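Local coordinates for uncharacterized conserved protein of COG5135 (Nostoc punctiforme, PDB 2I51) that binds flavin mononucleotide at the interface of a dimer and probably belongs with the pyridoxamine 5'-phosphate oxidases, its own reaction being unknown, at residues A5-R8 with G9-H13; S20-Y23 with A24-Q28; W79-P82 with N83-E86; A112-Q115 with E116-D119. One frame throughout, in Å; residues are numbered along the deposited sequence.

Contact 1: residues A5-R8 with G9-H13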
loop_
_atom_site.group_PDB
_atom_site.type_symbol
_atom_site.label_atom_id
_atom_site.label_comp_id
_atom_site.label_asym_id
_atom_site.label_seq_id
_atom_site.Cartn_x
_atom_site.Cartn_y
_atom_site.Cartn_z
ATOM N N ALA A 5 -18.710 6.148 13.107
ATOM C CA ALA A 5 -17.776 7.197 12.766
ATOM C C ALA A 5 -18.282 7.928 11.535
ATOM O O ALA A 5 -18.962 7.356 10.673
ATOM C CB ALA A 5 -16.394 6.575 12.497
ATOM N N PRO A 6 -17.947 9.218 11.407
ATOM C CA PRO A 6 -18.537 10.062 10.375
ATOM C C PRO A 6 -18.113 9.759 8.952
ATOM O O PRO A 6 -18.705 10.278 8.019
ATOM C CB PRO A 6 -18.059 11.468 10.786
ATOM C CG PRO A 6 -16.839 11.247 11.550
ATOM C CD PRO A 6 -17.135 10.014 12.349
ATOM N N TRP A 7 -17.097 8.927 8.791
ATOM C CA TRP A 7 -16.612 8.481 7.495
ATOM C C TRP A 7 -17.202 7.138 7.096
ATOM O O TRP A 7 -16.929 6.646 5.988
ATOM C CB TRP A 7 -15.061 8.391 7.442
ATOM C CG TRP A 7 -14.449 7.783 8.682
ATOM C CD1 TRP A 7 -13.924 8.461 9.722
ATOM C CD2 TRP A 7 -14.354 6.384 9.024
ATOM N NE1 TRP A 7 -13.507 7.600 10.682
ATOM C CE2 TRP A 7 -13.751 6.315 10.303
ATOM C CE3 TRP A 7 -14.682 5.191 8.374
ATOM C CZ2 TRP A 7 -13.486 5.092 10.937
ATOM C CZ3 TRP A 7 -14.451 3.987 9.003
ATOM C CH2 TRP A 7 -13.859 3.947 10.295
ATOM N N ARG A 8 -18.057 6.565 7.947
ATOM C CA ARG A 8 -18.620 5.262 7.627
ATOM C C ARG A 8 -19.553 5.309 6.416
ATOM O O ARG A 8 -19.548 4.375 5.600
ATOM C CB ARG A 8 -19.331 4.631 8.821
ATOM C CG ARG A 8 -18.385 4.126 9.876
ATOM C CD ARG A 8 -17.755 2.843 9.530
ATOM N NE ARG A 8 -18.638 1.675 9.365
ATOM C CZ ARG A 8 -18.984 0.855 10.356
ATOM N NH1 ARG A 8 -18.609 1.092 11.602
ATOM N NH2 ARG A 8 -19.705 -0.231 10.110
ATOM N N GLY A 9 -20.329 6.368 6.282
ATOM C CA GLY A 9 -21.162 6.504 5.111
ATOM C C GLY A 9 -20.381 6.593 3.823
ATOM O O GLY A 9 -20.764 5.989 2.804
ATOM N N ALA A 10 -19.252 7.302 3.868
ATOM C CA ALA A 10 -18.382 7.445 2.697
ATOM C C ALA A 10 -17.861 6.080 2.281
ATOM O O ALA A 10 -17.815 5.720 1.067
ATOM C CB ALA A 10 -17.221 8.436 2.978
ATOM N N ILE A 11 -17.400 5.296 3.254
ATOM C CA ILE A 11 -16.924 3.951 2.974
ATOM C C ILE A 11 -18.035 3.081 2.377
ATOM O O ILE A 11 -17.823 2.336 1.433
ATOM C CB ILE A 11 -16.350 3.244 4.261
ATOM C CG1 ILE A 11 -14.947 3.839 4.516
ATOM C CG2 ILE A 11 -16.271 1.690 4.098
ATOM C CD1 ILE A 11 -13.882 3.351 3.572
ATOM N N ALA A 12 -19.247 3.175 2.965
ATOM C CA ALA A 12 -20.345 2.376 2.456
ATOM C C ALA A 12 -20.652 2.726 1.015
ATOM O O ALA A 12 -20.940 1.864 0.195
ATOM C CB ALA A 12 -21.589 2.581 3.329
ATOM N N HIS A 13 -20.614 4.012 0.705
ATOM C CA HIS A 13 -20.912 4.485 -0.682
ATOM C C HIS A 13 -19.810 4.049 -1.627
ATOM O O HIS A 13 -20.100 3.741 -2.792
ATOM C CB HIS A 13 -21.103 6.000 -0.659
ATOM C CG HIS A 13 -21.651 6.560 -1.933
ATOM N ND1 HIS A 13 -21.305 7.796 -2.457
ATOM C CD2 HIS A 13 -22.686 6.117 -2.676
ATOM C CE1 HIS A 13 -22.064 8.033 -3.527
ATOM N NE2 HIS A 13 -22.896 7.019 -3.676
HETATM O O HOH W 1 -21.169 8.039 8.564
HETATM O O HOH W 2 -19.447 9.548 5.577
#
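Trp-7 carries its CG between the backbone N and the carbonyl carbon (chi1 42°), and Ile-11, in the conformer described, has CG1 anti to its carbonyl carbon (chi1 -77°); with these torsions the two side chains run side by side in the same direction. This is the N-terminal start of helix 8-17, entered through a type I beta turn from Ala-5 to Arg-8. Ile-11 CG1 approaches Trp-7 CE3 obliquely at 4.1 Å, while Ala-5 CB lies over one face of the indole near its rim, 3.3 Å above the plane. Trp-7 in the turn and Ile-11 on the first helical turn are large and apolar, as suits the side turned to the sheet: Trp-7 reaches Met-90 and Val-165 and meets Trp-188 and Tyr-180 edge-to-face, and Ile-11 packs on Phe-88 and Phe-48. Arg-8, bent at chi2 and chi3, leads its guanidinium away to Asn-53 OD1 and Thr-52 O, with Phe-48 as a cation-pi partner. Ile-11 N donates to Trp-7 O at 3.1 Å, nearly straight at 165°, and Ala-12 N to Arg-8 O at 2.9 Å. Water serves the first amides of the helix. One molecule bridges Ala-5 O to Gly-9 N; a second donates to Pro-6 O at 2.7 Å and accepts from Ala-10 N at 2.8 Å.

Contact 2: residues S20-Y23 with A24-Q28. With FMN (flavin mononucleotide), chain C.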
loop_
_atom_site.group_PDB
_atom_site.type_symbol
_atom_site.label_atom_id
_atom_site.label_comp_id
_atom_site.label_asym_id
_atom_site.label_seq_id
_atom_site.Cartn_x
_atom_site.Cartn_y
_atom_site.Cartn_z
ATOM N N SER A 20 -18.932 -4.177 -8.348
ATOM C CA SER A 20 -18.725 -4.995 -9.580
ATOM C C SER A 20 -17.272 -5.483 -9.634
ATOM O O SER A 20 -16.954 -6.356 -10.457
ATOM C CB SER A 20 -19.036 -4.207 -10.834
ATOM O OG SER A 20 -18.222 -3.081 -11.009
ATOM N N LEU A 21 -16.389 -4.884 -8.830
ATOM C CA LEU A 21 -14.957 -5.248 -8.831
ATOM C C LEU A 21 -14.613 -6.011 -7.581
ATOM O O LEU A 21 -14.604 -5.437 -6.473
ATOM C CB LEU A 21 -14.107 -4.017 -8.936
ATOM C CG LEU A 21 -14.419 -3.017 -10.041
ATOM C CD1 LEU A 21 -13.512 -1.787 -9.872
ATOM C CD2 LEU A 21 -14.269 -3.629 -11.444
ATOM N N VAL A 22 -14.305 -7.303 -7.711
ATOM C CA VAL A 22 -13.966 -8.112 -6.536
ATOM C C VAL A 22 -12.822 -7.474 -5.732
ATOM O O VAL A 22 -12.787 -7.474 -4.485
ATOM C CB VAL A 22 -13.566 -9.560 -6.914
ATOM C CG1 VAL A 22 -13.040 -10.344 -5.673
ATOM C CG2 VAL A 22 -14.750 -10.280 -7.548
ATOM N N TYR A 23 -11.878 -6.920 -6.483
ATOM C CA TYR A 23 -10.677 -6.362 -5.930
ATOM C C TYR A 23 -10.798 -4.980 -5.273
ATOM O O TYR A 23 -9.843 -4.416 -4.742
ATOM C CB TYR A 23 -9.575 -6.334 -7.000
ATOM C CG TYR A 23 -9.973 -5.780 -8.351
ATOM C CD1 TYR A 23 -9.850 -4.438 -8.609
ATOM C CD2 TYR A 23 -10.406 -6.615 -9.373
ATOM C CE1 TYR A 23 -10.161 -3.938 -9.824
ATOM C CE2 TYR A 23 -10.649 -6.134 -10.623
ATOM C CZ TYR A 23 -10.553 -4.798 -10.856
ATOM O OH TYR A 23 -10.836 -4.313 -12.136
ATOM N N ALA A 24 -11.984 -4.408 -5.309
ATOM C CA ALA A 24 -12.219 -3.162 -4.584
ATOM C C ALA A 24 -12.236 -3.422 -3.075
ATOM O O ALA A 24 -12.211 -2.473 -2.320
ATOM C CB ALA A 24 -13.516 -2.536 -5.006
ATOM N N ARG A 25 -12.285 -4.687 -2.651
ATOM C CA ARG A 25 -12.159 -5.041 -1.239
ATOM C C ARG A 25 -10.714 -5.378 -0.866
ATOM O O ARG A 25 -10.457 -5.796 0.268
ATOM C CB ARG A 25 -13.120 -6.119 -0.860
ATOM C CG ARG A 25 -14.586 -5.544 -0.949
ATOM C CD ARG A 25 -15.624 -6.582 -0.775
ATOM N NE ARG A 25 -15.560 -7.088 0.580
ATOM C CZ ARG A 25 -16.324 -6.693 1.604
ATOM N NH1 ARG A 25 -17.275 -5.775 1.451
ATOM N NH2 ARG A 25 -16.134 -7.249 2.804
ATOM N N TYR A 26 -9.763 -5.100 -1.743
ATOM C CA TYR A 26 -8.363 -5.323 -1.442
ATOM C C TYR A 26 -7.728 -3.983 -1.091
ATOM O O TYR A 26 -7.973 -2.953 -1.754
ATOM C CB TYR A 26 -7.622 -5.910 -2.630
ATOM C CG TYR A 26 -8.125 -7.205 -3.161
ATOM C CD1 TYR A 26 -8.977 -8.005 -2.451
ATOM C CD2 TYR A 26 -7.747 -7.611 -4.424
ATOM C CE1 TYR A 26 -9.462 -9.205 -3.015
ATOM C CE2 TYR A 26 -8.195 -8.765 -4.970
ATOM C CZ TYR A 26 -9.038 -9.554 -4.273
ATOM O OH TYR A 26 -9.515 -10.752 -4.843
ATOM N N LEU A 27 -6.932 -3.943 -0.034
ATOM C CA LEU A 27 -6.330 -2.700 0.411
ATOM C C LEU A 27 -4.909 -2.983 0.877
ATOM O O LEU A 27 -4.518 -4.146 1.105
ATOM C CB LEU A 27 -7.185 -2.025 1.480
ATOM C CG LEU A 27 -7.508 -2.813 2.748
ATOM C CD1 LEU A 27 -6.253 -2.903 3.647
ATOM C CD2 LEU A 27 -8.718 -2.148 3.530
ATOM N N GLN A 28 -4.107 -1.951 1.049
ATOM C CA GLN A 28 -2.701 -2.100 1.405
ATOM C C GLN A 28 -2.430 -1.663 2.824
ATOM O O GLN A 28 -2.742 -0.497 3.184
ATOM C CB GLN A 28 -1.808 -1.362 0.399
ATOM C CG GLN A 28 -1.796 -2.000 -0.982
ATOM C CD GLN A 28 -3.066 -1.888 -1.753
ATOM O OE1 GLN A 28 -3.717 -0.825 -1.746
ATOM N NE2 GLN A 28 -3.484 -2.995 -2.406
HETATM N N1 FMN C . -2.179 -11.862 3.423
HETATM C C2 FMN C . -2.797 -11.936 4.615
HETATM O O2 FMN C . -2.179 -12.159 5.661
HETATM N N3 FMN C . -4.156 -11.705 4.691
HETATM C C4 FMN C . -4.919 -11.432 3.594
HETATM O O4 FMN C . -6.152 -11.076 3.694
HETATM C C4A FMN C . -4.295 -11.352 2.359
HETATM N N5 FMN C . -5.022 -11.104 1.207
HETATM C C5A FMN C . -4.298 -10.838 0.014
HETATM C C6 FMN C . -4.994 -10.471 -1.117
HETATM C C7 FMN C . -4.349 -10.219 -2.340
HETATM C C7M FMN C . -5.104 -9.577 -3.475
HETATM C C8 FMN C . -2.970 -10.412 -2.378
HETATM C C8M FMN C . -2.186 -9.908 -3.597
HETATM C C9 FMN C . -2.264 -10.804 -1.239
HETATM C C9A FMN C . -2.933 -11.060 -0.050
HETATM N N10 FMN C . -2.266 -11.469 1.082
HETATM C C10 FMN C . -2.902 -11.561 2.282
HETATM C "C1'" FMN C . -0.795 -11.867 1.031
HETATM C "C2'" FMN C . 0.026 -10.670 1.527
HETATM O "O2'" FMN C . -0.026 -9.581 0.570
HETATM C "C3'" FMN C . 1.486 -11.024 1.874
HETATM O "O3'" FMN C . 2.049 -11.669 0.749
HETATM C "C4'" FMN C . 1.462 -12.002 3.067
HETATM O "O4'" FMN C . 0.506 -11.673 4.080
HETATM C "C5'" FMN C . 2.843 -11.951 3.718
HETATM O "O5'" FMN C . 3.097 -10.622 4.155
HETATM P P FMN C . 4.115 -10.353 5.324
HETATM O O1P FMN C . 3.582 -10.833 6.626
HETATM O O2P FMN C . 5.413 -11.131 4.940
HETATM O O3P FMN C . 4.448 -8.897 5.294
#
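Tyr-26 and Tyr-23 meet where a short 3-10 turn runs into strand 26-32 of the FMN-binding sheet, and their contact is chiefly apolar. Tyr-23 CA sits over the Tyr-26 ring as a CH-pi contact, 3.7 Å from the centroid and 18° off the ring normal, and Tyr-23 CB touches Tyr-26 CD2 at 3.4 Å. Val-22, with CG1 anti to the backbone N (chi1 173°), brings that methyl to 3.6 Å from Tyr-26 OH. The opposite face of the Tyr-26 ring receives the flavin methyl C7M, 3.4 Å above the plane toward the rim; an aromatic suits this place because it offers one flat side to the backbone and the other to the cofactor. Were this ring replaced by an alanine, a gap would probably open between the turn and the dimethylbenzene end of the flavin, with C7M left without its partner on that side. The small, buried Ala-24 packs its methyl at 4.2 Å from Leu-21 CB, which also lies over the centre of the Tyr-23 ring, 4.0 Å above its plane. Among the polar contacts, Tyr-23 OH is hydrogen-bonded to Tyr-23 OH of the second subunit at the dimer interface. The backbone bonds are those of the turn: Ala-24 N to Leu-21 O, a weak one from Arg-25 N to Val-22 O, and Tyr-26 N to Tyr-23 O at 3.1 Å, the donor standing above the carbonyl plane.

Contact 3: residues W79-P82 with N83-E86. With FMN (flavin mononucleotide), chain P; EDO (1,2-ethanediol), chain D.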
loop_
_atom_site.group_PDB
_atom_site.type_symbol
_atom_site.label_atom_id
_atom_site.label_comp_id
_atom_site.label_asym_id
_atom_site.label_seq_id
_atom_site.Cartn_x
_atom_site.Cartn_y
_atom_site.Cartn_z
ATOM N N TRP A 79 -6.375 2.575 0.732
ATOM C CA TRP A 79 -7.465 1.831 0.071
ATOM C C TRP A 79 -7.955 2.648 -1.116
ATOM O O TRP A 79 -8.506 3.743 -0.935
ATOM C CB TRP A 79 -8.549 1.616 1.058
ATOM C CG TRP A 79 -9.632 0.616 0.685
ATOM C CD1 TRP A 79 -9.768 -0.124 -0.463
ATOM C CD2 TRP A 79 -10.668 0.183 1.580
ATOM N NE1 TRP A 79 -10.837 -1.010 -0.312
ATOM C CE2 TRP A 79 -11.375 -0.852 0.925
ATOM C CE3 TRP A 79 -11.006 0.504 2.890
ATOM C CZ2 TRP A 79 -12.448 -1.522 1.545
ATOM C CZ3 TRP A 79 -12.095 -0.090 3.467
ATOM C CH2 TRP A 79 -12.774 -1.098 2.802
ATOM N N TYR A 80 -7.719 2.144 -2.314
ATOM C CA TYR A 80 -8.097 2.808 -3.533
ATOM C C TYR A 80 -9.257 2.086 -4.196
ATOM O O TYR A 80 -9.248 0.834 -4.358
ATOM C CB TYR A 80 -6.897 2.934 -4.530
ATOM C CG TYR A 80 -7.266 3.626 -5.789
ATOM C CD1 TYR A 80 -7.623 4.971 -5.761
ATOM C CD2 TYR A 80 -7.368 2.964 -7.006
ATOM C CE1 TYR A 80 -8.058 5.638 -6.883
ATOM C CE2 TYR A 80 -7.800 3.637 -8.160
ATOM C CZ TYR A 80 -8.124 4.993 -8.104
ATOM O OH TYR A 80 -8.568 5.660 -9.195
ATOM N N PHE A 81 -10.268 2.854 -4.591
ATOM C CA PHE A 81 -11.503 2.361 -5.201
ATOM C C PHE A 81 -11.509 2.759 -6.660
ATOM O O PHE A 81 -11.697 3.904 -6.996
ATOM C CB PHE A 81 -12.698 2.973 -4.477
ATOM C CG PHE A 81 -12.953 2.368 -3.133
ATOM C CD1 PHE A 81 -13.733 1.257 -2.997
ATOM C CD2 PHE A 81 -12.371 2.906 -1.994
ATOM C CE1 PHE A 81 -13.990 0.691 -1.719
ATOM C CE2 PHE A 81 -12.572 2.354 -0.746
ATOM C CZ PHE A 81 -13.407 1.269 -0.590
ATOM N N PRO A 82 -11.253 1.785 -7.558
ATOM C CA PRO A 82 -10.998 2.157 -8.931
ATOM C C PRO A 82 -12.143 2.670 -9.762
ATOM O O PRO A 82 -11.918 3.467 -10.671
ATOM C CB PRO A 82 -10.394 0.879 -9.542
ATOM C CG PRO A 82 -9.984 0.079 -8.489
ATOM C CD PRO A 82 -10.950 0.370 -7.308
ATOM N N ASN A 83 -13.377 2.288 -9.439
ATOM C CA ASN A 83 -14.515 2.720 -10.247
ATOM C C ASN A 83 -14.910 4.162 -9.928
ATOM O O ASN A 83 -15.441 4.875 -10.741
ATOM C CB ASN A 83 -15.741 1.872 -9.937
ATOM C CG ASN A 83 -15.989 0.797 -10.922
ATOM O OD1 ASN A 83 -15.258 0.636 -11.892
ATOM N ND2 ASN A 83 -17.058 0.029 -10.672
ATOM N N THR A 84 -14.704 4.571 -8.687
ATOM C CA THR A 84 -15.044 5.905 -8.257
ATOM C C THR A 84 -13.849 6.829 -8.074
ATOM O O THR A 84 -14.047 8.007 -7.801
ATOM C CB THR A 84 -15.839 5.844 -6.951
ATOM O OG1 THR A 84 -15.123 5.069 -6.002
ATOM C CG2 THR A 84 -17.240 5.185 -7.197
ATOM N N ARG A 85 -12.632 6.315 -8.276
ATOM C CA ARG A 85 -11.409 7.154 -8.237
ATOM C C ARG A 85 -11.294 7.902 -6.894
ATOM O O ARG A 85 -11.083 9.113 -6.836
ATOM C CB ARG A 85 -11.351 8.103 -9.435
ATOM C CG ARG A 85 -11.387 7.384 -10.772
ATOM C CD ARG A 85 -11.233 8.380 -11.962
ATOM N NE ARG A 85 -9.936 9.050 -11.955
ATOM C CZ ARG A 85 -9.709 10.360 -12.080
ATOM N NH1 ARG A 85 -10.679 11.277 -12.282
ATOM N NH2 ARG A 85 -8.458 10.770 -12.021
ATOM N N GLU A 86 -11.435 7.144 -5.797
ATOM C CA GLU A 86 -11.291 7.699 -4.456
ATOM C C GLU A 86 -10.363 6.873 -3.599
ATOM O O GLU A 86 -10.249 5.659 -3.815
ATOM C CB GLU A 86 -12.652 7.879 -3.801
ATOM C CG GLU A 86 -13.364 6.648 -3.522
ATOM C CD GLU A 86 -14.837 6.906 -3.122
ATOM O OE1 GLU A 86 -15.088 7.667 -2.165
ATOM O OE2 GLU A 86 -15.721 6.277 -3.740
HETATM N N1 FMN P . 0.405 11.988 -5.076
HETATM C C2 FMN P . 1.674 12.246 -5.571
HETATM O O2 FMN P . 2.475 12.939 -4.932
HETATM N N3 FMN P . 2.071 11.691 -6.750
HETATM C C4 FMN P . 1.270 10.923 -7.561
HETATM O O4 FMN P . 1.703 10.338 -8.560
HETATM C C4A FMN P . -0.011 10.662 -7.084
HETATM N N5 FMN P . -0.880 9.891 -7.856
HETATM C C5A FMN P . -2.082 9.497 -7.268
HETATM C C6 FMN P . -2.913 8.621 -7.948
HETATM C C7 FMN P . -4.145 8.216 -7.413
HETATM C C7M FMN P . -4.962 7.151 -8.123
HETATM C C8 FMN P . -4.539 8.704 -6.178
HETATM C C8M FMN P . -5.754 8.102 -5.460
HETATM C C9 FMN P . -3.735 9.602 -5.512
HETATM C C9A FMN P . -2.493 10.021 -6.036
HETATM N N10 FMN P . -1.682 10.949 -5.363
HETATM C C10 FMN P . -0.397 11.207 -5.841
HETATM C "C1'" FMN P . -2.096 11.628 -4.099
HETATM C "C2'" FMN P . -1.509 10.873 -2.928
HETATM O "O2'" FMN P . -2.156 9.581 -2.743
HETATM C "C3'" FMN P . -1.570 11.703 -1.633
HETATM O "O3'" FMN P . -2.923 12.129 -1.388
HETATM C "C4'" FMN P . -0.706 12.940 -1.805
HETATM O "O4'" FMN P . 0.528 12.693 -2.477
HETATM C "C5'" FMN P . -0.378 13.435 -0.414
HETATM O "O5'" FMN P . 0.364 12.475 0.293
HETATM P P FMN P . 1.280 12.811 1.545
HETATM O O1P FMN P . 2.515 13.514 1.045
HETATM O O2P FMN P . 0.399 13.759 2.356
HETATM O O3P FMN P . 1.571 11.534 2.239
HETATM C C1 EDO D . -18.688 4.421 -11.441
HETATM O O1 EDO D . -18.597 5.700 -10.805
HETATM C C2 EDO D . -19.738 3.566 -10.755
HETATM O O2 EDO D . -20.574 4.419 -9.982
HETATM O O HOH W 3 -7.708 7.849 -10.953
#
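Tyr-80 and Arg-85 lie side by side and point the same way across the hairpin turn between strands 74-81 and 86-97, their ring and guanidinium planes 75° apart. Tyr-80 has CG anti to the backbone N (chi1 -180°), which carries the ring along beside Arg-85 and the flavin. Its phenol oxygen, Tyr-80 OH, comes within 3.3 Å of Arg-85 CA, and a water in the guanidinium plane joins Tyr-80 OH to Arg-85 NE. Tyr-80 CD1 is 3.7 Å from flavin C8M; a leucine in place of Tyr-80 would probably lose both the water link to Arg-85 and the aromatic wall beside the flavin methyls. Phe-81 and Glu-86 are an antiparallel hydrogen-bonded pair whose side chains cross with ring and carboxylate planes 65° apart, Phe-81 CB lying 3.9 Å from Glu-86 CG. Opposite Phe-81 the chain places two residues, Arg-85 and Glu-86, a G1 beta bulge: Phe-81 N donates to Glu-86 O at 2.9 Å, and Phe-81 O takes weak bonds from Arg-85 N and Glu-86 N. Thr-84 OG1 donates to the anti lone pair of Glu-86 OE2 at 2.6 Å. OE2 also forms a salt bridge with Arg-17, and OE1 is hydrogen-bonded to His-167. With several polar partners, buried Glu-86 is likely to stay charged and fasten the turn to helix 8-17.

Contact 4: residues A112-Q115 with E116-D119. With EDO (1,2-ethanediol), chain E.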
loop_
_atom_site.group_PDB
_atom_site.type_symbol
_atom_site.label_atom_id
_atom_site.label_comp_id
_atom_site.label_asym_id
_atom_site.label_seq_id
_atom_site.Cartn_x
_atom_site.Cartn_y
_atom_site.Cartn_z
ATOM N N ALA A 112 -15.849 -16.336 15.288
ATOM C CA ALA A 112 -16.829 -15.972 14.300
ATOM C C ALA A 112 -16.186 -15.744 12.950
ATOM O O ALA A 112 -16.709 -16.178 11.933
ATOM C CB ALA A 112 -17.611 -14.699 14.755
HETATM N N MSE A 113 -15.076 -15.003 12.923
HETATM C CA MSE A 113 -14.410 -14.762 11.652
HETATM C C MSE A 113 -14.001 -16.072 10.980
HETATM O O MSE A 113 -14.202 -16.284 9.775
HETATM C CB MSE A 113 -13.225 -13.855 11.859
HETATM C CG MSE A 113 -12.352 -13.539 10.654
HETATM SE SE MSE A 113 -13.055 -12.091 9.558
HETATM C CE MSE A 113 -14.036 -13.168 8.473
ATOM N N TRP A 114 -13.355 -16.944 11.746
ATOM C CA TRP A 114 -12.948 -18.260 11.240
ATOM C C TRP A 114 -14.110 -18.983 10.593
ATOM O O TRP A 114 -14.000 -19.563 9.512
ATOM C CB TRP A 114 -12.412 -19.115 12.422
ATOM C CG TRP A 114 -12.013 -20.490 12.023
ATOM C CD1 TRP A 114 -12.695 -21.650 12.304
ATOM C CD2 TRP A 114 -10.842 -20.877 11.317
ATOM N NE1 TRP A 114 -11.998 -22.726 11.837
ATOM C CE2 TRP A 114 -10.856 -22.289 11.218
ATOM C CE3 TRP A 114 -9.789 -20.179 10.745
ATOM C CZ2 TRP A 114 -9.857 -22.992 10.606
ATOM C CZ3 TRP A 114 -8.777 -20.909 10.130
ATOM C CH2 TRP A 114 -8.837 -22.293 10.061
ATOM N N GLN A 115 -15.235 -19.012 11.298
ATOM C CA GLN A 115 -16.410 -19.730 10.847
ATOM C C GLN A 115 -17.041 -19.125 9.576
ATOM O O GLN A 115 -17.655 -19.870 8.788
ATOM C CB GLN A 115 -17.425 -19.791 11.966
ATOM C CG GLN A 115 -16.938 -20.703 13.093
ATOM C CD GLN A 115 -17.948 -20.827 14.194
ATOM O OE1 GLN A 115 -19.031 -20.232 14.102
ATOM N NE2 GLN A 115 -17.607 -21.527 15.274
ATOM N N GLU A 116 -16.890 -17.819 9.401
ATOM C CA GLU A 116 -17.447 -17.111 8.268
ATOM C C GLU A 116 -16.643 -17.277 7.000
ATOM O O GLU A 116 -17.121 -16.961 5.879
ATOM C CB GLU A 116 -17.562 -15.609 8.648
ATOM C CG GLU A 116 -18.639 -15.373 9.660
ATOM C CD GLU A 116 -18.601 -14.055 10.450
ATOM O OE1 GLU A 116 -17.762 -13.191 10.140
ATOM O OE2 GLU A 116 -19.449 -13.899 11.385
ATOM N N LEU A 117 -15.403 -17.701 7.121
ATOM C CA LEU A 117 -14.573 -17.922 5.968
ATOM C C LEU A 117 -15.074 -19.026 5.045
ATOM O O LEU A 117 -15.809 -19.921 5.449
ATOM C CB LEU A 117 -13.157 -18.273 6.389
ATOM C CG LEU A 117 -12.410 -17.216 7.210
ATOM C CD1 LEU A 117 -11.033 -17.775 7.541
ATOM C CD2 LEU A 117 -12.273 -15.888 6.472
ATOM N N SER A 118 -14.623 -19.000 3.779
ATOM C CA SER A 118 -14.780 -20.183 2.977
ATOM C C SER A 118 -13.827 -21.333 3.362
ATOM O O SER A 118 -12.808 -21.131 4.018
ATOM C CB SER A 118 -14.514 -19.857 1.488
ATOM O OG SER A 118 -13.173 -19.440 1.358
ATOM N N ASP A 119 -14.129 -22.543 2.894
ATOM C CA ASP A 119 -13.182 -23.643 3.044
ATOM C C ASP A 119 -11.839 -23.296 2.460
ATOM O O ASP A 119 -10.821 -23.609 3.031
ATOM C CB ASP A 119 -13.705 -24.947 2.419
ATOM C CG ASP A 119 -14.800 -25.604 3.223
ATOM O OD1 ASP A 119 -14.834 -25.465 4.481
ATOM O OD2 ASP A 119 -15.596 -26.359 2.607
HETATM C C1 EDO E . -20.022 -16.779 12.272
HETATM O O1 EDO E . -21.094 -15.911 11.880
HETATM C C2 EDO E . -20.523 -17.775 13.298
HETATM O O2 EDO E . -20.802 -18.988 12.602
HETATM O O HOH W 4 -18.632 -20.024 6.193
#
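The Trp-114 indole meets Leu-117 CD1 obliquely through CE3, at 4.2 Å, the two side chains crossing at about a right angle; Phe-155 adds an edge-to-face ring contact, and indole NE1 is hydrogen-bonded to Asp-147 O. The flat carboxylate of Glu-116 extends back along the last turn of helix 107-116, so that its CD lies 3.2 Å from Ala-112 O. One of its oxygens, OE1, forms a salt bridge with Arg-56, while OE2 accepts a 2.6 Å hydrogen bond from O1 of an ethanediol, probably a crystallisation additive, whose O2 donates to the amide oxygen Gln-115 OE1. A long acid suits this exposed edge, where its chain is long enough to bring OE1 to strand 55-60. Selenomethionine Met-113 has CG anti to the backbone N (chi1 177°), but bends at chi2 and chi3, which brings methyl CE to 3.8 Å from Leu-117 CD2. The backbone bonds at this point are uneven: Glu-116 N donates to Ala-112 O at 3.0 Å, whereas its bond to Met-113 O and those of Leu-117 N to Met-113 O and Trp-114 O are weak. A water donates to both Gln-115 O and Leu-117 O. Ser-118 is the N-cap of helix 119-123, its OG bonded to Ala-121 N. Flexible Met-113 and branched Leu-117 thus press this end of helix 107-116 onto Ile-58 of strand 55-60 and Phe-155 of strand 155-169.

Contacts 1 to 3 form a connected group: Ile-11 of contact 1 packs on the indole of Trp-79 in contact 3, and Trp-79 NE1 reaches Ala-24 O of contact 2 at 2.8 Å, a probable hydrogen bond. Contacts 2 and 3, with centres about 9 Å apart, lie on neighbouring strands, but their tyrosines serve different flavins: Tyr-26 and Tyr-80 belong to two separate FMN pockets at the subunit interface, and at each the Tyr-26 of one subunit meets the Tyr-80 of the other. Contact 4 touches none of the others; contact 2 comes nearest, with centres about 19 Å and closest atoms about 8 Å apart, and Leu-117 is still about 8 Å from an FMN.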